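Local coordinates for protein (endonuclease) (Salmonella typhimurium, PDB 1BYR), which is an endonuclease of the phospholipase D-like (PLD) superfamily, with a mixed alpha/beta fold, at residues 19-32 / 39-51. Residues are numbered along the deposited sequence; the frame is centred on the assembly and turned at random.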
loop_
_atom_site.group_PDB
_atom_site.type_symbol
_atom_site.label_atom_id
_atom_site.label_comp_id
_atom_site.label_asym_id
_atom_site.label_seq_id
_atom_site.Cartn_x
_atom_site.Cartn_y
_atom_site.Cartn_z
ATOM N N VAL A 19 4.031 -12.040 2.423
ATOM C CA VAL A 19 3.931 -11.903 0.978
ATOM C C VAL A 19 4.363 -13.232 0.333
ATOM O O VAL A 19 3.705 -13.719 -0.589
ATOM C CB VAL A 19 4.826 -10.732 0.480
ATOM C CG1 VAL A 19 4.886 -10.718 -1.046
ATOM C CG2 VAL A 19 4.271 -9.403 1.004
ATOM N N LEU A 20 5.448 -13.823 0.831
ATOM C CA LEU A 20 5.916 -15.119 0.313
ATOM C C LEU A 20 4.850 -16.193 0.548
ATOM O O LEU A 20 4.622 -17.047 -0.309
ATOM C CB LEU A 20 7.236 -15.526 0.980
ATOM C CG LEU A 20 8.397 -14.638 0.524
ATOM C CD1 LEU A 20 9.617 -14.856 1.407
ATOM C CD2 LEU A 20 8.720 -14.941 -0.936
ATOM N N SER A 21 4.172 -16.125 1.694
ATOM C CA SER A 21 3.109 -17.072 2.038
ATOM C C SER A 21 1.960 -16.998 1.042
ATOM O O SER A 21 1.365 -18.014 0.675
ATOM C CB SER A 21 2.572 -16.790 3.446
ATOM O OG SER A 21 1.447 -17.595 3.754
ATOM N N ALA A 22 1.636 -15.795 0.597
ATOM C CA ALA A 22 0.555 -15.637 -0.362
ATOM C C ALA A 22 0.933 -16.258 -1.710
ATOM O O ALA A 22 0.131 -16.952 -2.327
ATOM C CB ALA A 22 0.211 -14.146 -0.538
ATOM N N ILE A 23 2.157 -16.019 -2.165
ATOM C CA ILE A 23 2.590 -16.565 -3.439
ATOM C C ILE A 23 2.689 -18.087 -3.346
ATOM O O ILE A 23 2.228 -18.807 -4.223
ATOM C CB ILE A 23 3.938 -15.948 -3.870
ATOM C CG1 ILE A 23 3.734 -14.452 -4.123
ATOM C CG2 ILE A 23 4.478 -16.651 -5.137
ATOM C CD1 ILE A 23 5.026 -13.644 -4.089
ATOM N N ASP A 24 3.254 -18.564 -2.245
ATOM C CA ASP A 24 3.410 -19.993 -2.003
ATOM C C ASP A 24 2.081 -20.737 -1.893
ATOM O O ASP A 24 2.026 -21.955 -2.055
ATOM C CB ASP A 24 4.187 -20.218 -0.713
ATOM C CG ASP A 24 5.669 -19.965 -0.867
ATOM O OD1 ASP A 24 6.157 -19.848 -2.019
ATOM O OD2 ASP A 24 6.344 -19.883 0.178
ATOM N N SER A 25 1.017 -20.000 -1.598
ATOM C CA SER A 25 -0.310 -20.600 -1.439
ATOM C C SER A 25 -1.086 -20.790 -2.736
ATOM O O SER A 25 -2.053 -21.546 -2.774
ATOM C CB SER A 25 -1.166 -19.750 -0.500
ATOM O OG SER A 25 -1.894 -18.764 -1.232
ATOM N N ALA A 26 -0.679 -20.092 -3.785
ATOM C CA ALA A 26 -1.383 -20.170 -5.062
ATOM C C ALA A 26 -1.417 -21.577 -5.654
ATOM O O ALA A 26 -0.376 -22.217 -5.860
ATOM C CB ALA A 26 -0.764 -19.207 -6.063
ATOM N N LYS A 27 -2.629 -22.048 -5.929
ATOM C CA LYS A 27 -2.821 -23.373 -6.520
ATOM C C LYS A 27 -3.249 -23.264 -7.979
ATOM O O LYS A 27 -3.055 -24.189 -8.750
ATOM C CB LYS A 27 -3.887 -24.160 -5.750
ATOM C CG LYS A 27 -3.685 -24.198 -4.238
ATOM C CD LYS A 27 -2.481 -25.033 -3.849
ATOM C CE LYS A 27 -2.527 -25.413 -2.363
ATOM N NZ LYS A 27 -2.660 -24.244 -1.430
ATOM N N THR A 28 -3.820 -22.122 -8.354
ATOM C CA THR A 28 -4.275 -21.941 -9.719
ATOM C C THR A 28 -3.833 -20.657 -10.417
ATOM O O THR A 28 -3.426 -20.689 -11.576
ATOM C CB THR A 28 -5.804 -22.032 -9.795
ATOM O OG1 THR A 28 -6.376 -20.973 -9.019
ATOM C CG2 THR A 28 -6.293 -23.366 -9.244
ATOM N N SER A 29 -3.912 -19.514 -9.743
ATOM C CA SER A 29 -3.509 -18.269 -10.406
ATOM C C SER A 29 -2.906 -17.178 -9.544
ATOM O O SER A 29 -3.097 -17.123 -8.331
ATOM C CB SER A 29 -4.693 -17.671 -11.180
ATOM O OG SER A 29 -5.772 -17.371 -10.305
ATOM N N ILE A 30 -2.163 -16.305 -10.214
ATOM C CA ILE A 30 -1.524 -15.170 -9.596
ATOM C C ILE A 30 -1.561 -14.048 -10.619
ATOM O O ILE A 30 -1.114 -14.218 -11.750
ATOM C CB ILE A 30 -0.052 -15.467 -9.254
ATOM C CG1 ILE A 30 0.028 -16.419 -8.068
ATOM C CG2 ILE A 30 0.681 -14.169 -8.915
ATOM C CD1 ILE A 30 1.432 -16.555 -7.508
ATOM N N ARG A 31 -2.125 -12.908 -10.230
ATOM C CA ARG A 31 -2.191 -11.737 -11.101
ATOM C C ARG A 31 -1.515 -10.670 -10.262
ATOM O O ARG A 31 -2.068 -10.240 -9.264
ATOM C CB ARG A 31 -3.650 -11.351 -11.380
ATOM C CG ARG A 31 -4.374 -12.288 -12.353
ATOM C CD ARG A 31 -3.630 -12.405 -13.672
ATOM N NE ARG A 31 -4.292 -13.316 -14.601
ATOM C CZ ARG A 31 -3.884 -14.556 -14.858
ATOM N NH1 ARG A 31 -2.809 -15.054 -14.255
ATOM N NH2 ARG A 31 -4.554 -15.298 -15.731
ATOM N N MET A 32 -0.308 -10.274 -10.655
ATOM C CA MET A 32 0.475 -9.301 -9.901
ATOM C C MET A 32 0.692 -7.936 -10.561
ATOM O O MET A 32 0.849 -7.833 -11.781
ATOM C CB MET A 32 1.838 -9.921 -9.574
ATOM C CG MET A 32 2.760 -9.072 -8.716
ATOM S SD MET A 32 4.277 -10.000 -8.470
ATOM C CE MET A 32 5.017 -9.229 -7.133
ATOM N N ALA A 39 13.089 -7.675 -5.863
ATOM C CA ALA A 39 13.450 -8.675 -4.850
ATOM C C ALA A 39 13.676 -10.111 -5.338
ATOM O O ALA A 39 12.731 -10.803 -5.723
ATOM C CB ALA A 39 12.412 -8.670 -3.728
ATOM N N PRO A 40 14.934 -10.592 -5.298
ATOM C CA PRO A 40 15.220 -11.958 -5.757
ATOM C C PRO A 40 14.334 -13.027 -5.106
ATOM O O PRO A 40 13.872 -13.937 -5.781
ATOM C CB PRO A 40 16.706 -12.145 -5.433
ATOM C CG PRO A 40 17.257 -10.753 -5.443
ATOM C CD PRO A 40 16.158 -9.905 -4.847
ATOM N N ASP A 41 14.098 -12.904 -3.799
ATOM C CA ASP A 41 13.265 -13.851 -3.060
ATOM C C ASP A 41 11.843 -13.940 -3.637
ATOM O O ASP A 41 11.269 -15.029 -3.741
ATOM C CB ASP A 41 13.192 -13.435 -1.598
ATOM C CG ASP A 41 12.401 -12.163 -1.397
ATOM O OD1 ASP A 41 12.857 -11.096 -1.858
ATOM O OD2 ASP A 41 11.317 -12.231 -0.781
ATOM N N ILE A 42 11.283 -12.788 -4.002
ATOM C CA ILE A 42 9.946 -12.710 -4.586
ATOM C C ILE A 42 9.937 -13.389 -5.967
ATOM O O ILE A 42 9.005 -14.141 -6.311
ATOM C CB ILE A 42 9.495 -11.216 -4.750
ATOM C CG1 ILE A 42 9.474 -10.528 -3.378
ATOM C CG2 ILE A 42 8.091 -11.134 -5.372
ATOM C CD1 ILE A 42 8.486 -11.121 -2.412
ATOM N N MET A 43 10.966 -13.118 -6.767
ATOM C CA MET A 43 11.069 -13.715 -8.104
ATOM C C MET A 43 11.180 -15.232 -8.027
ATOM O O MET A 43 10.507 -15.948 -8.769
ATOM C CB MET A 43 12.276 -13.145 -8.850
ATOM C CG MET A 43 12.322 -11.603 -8.864
ATOM S SD MET A 43 10.774 -10.816 -9.436
ATOM C CE MET A 43 10.915 -9.183 -8.583
ATOM N N LYS A 44 12.010 -15.729 -7.120
ATOM C CA LYS A 44 12.186 -17.167 -6.961
ATOM C C LYS A 44 10.879 -17.821 -6.601
ATOM O O LYS A 44 10.564 -18.915 -7.091
ATOM C CB LYS A 44 13.204 -17.463 -5.873
ATOM C CG LYS A 44 14.639 -17.286 -6.331
ATOM C CD LYS A 44 15.593 -17.545 -5.193
ATOM C CE LYS A 44 16.804 -16.664 -5.317
ATOM N NZ LYS A 44 17.984 -17.405 -4.812
ATOM N N ALA A 45 10.111 -17.157 -5.736
ATOM C CA ALA A 45 8.814 -17.673 -5.316
ATOM C C ALA A 45 7.794 -17.685 -6.462
ATOM O O ALA A 45 7.019 -18.632 -6.598
ATOM C CB ALA A 45 8.270 -16.849 -4.127
ATOM N N LEU A 46 7.793 -16.641 -7.288
ATOM C CA LEU A 46 6.867 -16.568 -8.410
ATOM C C LEU A 46 7.159 -17.683 -9.418
ATOM O O LEU A 46 6.245 -18.364 -9.889
ATOM C CB LEU A 46 6.949 -15.193 -9.093
ATOM C CG LEU A 46 6.384 -14.026 -8.272
ATOM C CD1 LEU A 46 6.951 -12.693 -8.792
ATOM C CD2 LEU A 46 4.864 -14.047 -8.336
ATOM N N VAL A 47 8.434 -17.890 -9.735
ATOM C CA VAL A 47 8.793 -18.947 -10.675
ATOM C C VAL A 47 8.532 -20.331 -10.076
ATOM O O VAL A 47 8.223 -21.277 -10.804
ATOM C CB VAL A 47 10.269 -18.824 -11.125
ATOM C CG1 VAL A 47 10.599 -17.370 -11.457
ATOM C CG2 VAL A 47 11.180 -19.343 -10.049
ATOM N N ALA A 48 8.635 -20.466 -8.759
ATOM C CA ALA A 48 8.338 -21.762 -8.144
ATOM C C ALA A 48 6.842 -22.008 -8.303
ATOM O O ALA A 48 6.401 -23.150 -8.444
ATOM C CB ALA A 48 8.714 -21.779 -6.672
ATOM N N ALA A 49 6.055 -20.936 -8.284
ATOM C CA ALA A 49 4.611 -21.061 -8.458
ATOM C C ALA A 49 4.325 -21.554 -9.877
ATOM O O ALA A 49 3.540 -22.481 -10.082
ATOM C CB ALA A 49 3.928 -19.715 -8.227
ATOM N N LYS A 50 4.957 -20.927 -10.858
ATOM C CA LYS A 50 4.785 -21.334 -12.256
ATOM C C LYS A 50 5.110 -22.829 -12.421
ATOM O O LYS A 50 4.346 -23.582 -13.021
ATOM C CB LYS A 50 5.706 -20.497 -13.152
ATOM C CG LYS A 50 5.674 -20.879 -14.624
ATOM C CD LYS A 50 4.510 -20.213 -15.334
ATOM C CE LYS A 50 4.454 -20.635 -16.794
ATOM N NZ LYS A 50 5.188 -21.916 -17.000
ATOM N N LYS A 51 6.241 -23.252 -11.870
ATOM C CA LYS A 51 6.667 -24.647 -11.935
ATOM C C LYS A 51 5.615 -25.564 -11.318
ATOM O O LYS A 51 5.462 -26.712 -11.721
ATOM C CB LYS A 51 8.008 -24.824 -11.213
ATOM C CG LYS A 51 9.179 -24.218 -11.955
ATOM C CD LYS A 51 10.490 -24.507 -11.233
ATOM C CE LYS A 51 11.691 -23.961 -12.006
ATOM N NZ LYS A 51 12.866 -23.629 -11.129
HETATM O O HOH W 1 5.458 -20.215 -4.705
#
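The carbonyl oxygen of Ala-45 is where the two helices share a polar link: a water donates to Ala-45 O at 2.9 Å and, with its other hydrogen, to OD1 of Asp-24 at 2.8 Å. That O already accepts the helical bond from Ala-49 N, and CG2 of Ile-23 lies against it at 3.5 Å. No direct hydrogen bond joins the two segments; the water bridge lies where Asp-24 comes to the surface, at the margin of an otherwise apolar seam. Helices 19-25 and 40-51 run side by side, their axes 9.0 Å apart and only 14° from parallel. Ile-23 is the knob in this seam, set in the hole formed by Ile-42, Ala-45, Leu-46 and Ala-49. With CG1 beside the backbone N (chi1 -65°), CG2 is left anti to that N and enters between Ala-45 and Leu-46, while CD1 reaches CG2 of Ile-42. One turn earlier, Leu-20 lays CD2 on the small methyl of Ala-45, CB at 3.7 Å, and its side chain crosses that of Asp-41 at about a right angle, both methyls near OD2. Ile-42 puts CD1 against CG1 of Val-19, also crosswise.

Strand 29-32 closes the core from the sheet side. Met-32 leaves the strand with CG anti to the backbone N (chi1 -177°) and stays extended, which brings SD within 3.8 Å of Leu-46 CD1 and carries CE on to CG2 of Ile-42. Two residues earlier on the strand, Ile-30 touches the CB of Ala-49 with CD1, 4.1 Å away. Ile-58 of the next strand touches both Met-32 and Leu-46, and Ile-98 backs Ile-23 and Met-32. Two near-parallel helices thus pack on one face of the mixed sheet, helix 40-51 forming the crossover of the beta-alpha-beta unit 29-34, 40-51, 55-61 within the PLD-like alpha/beta fold.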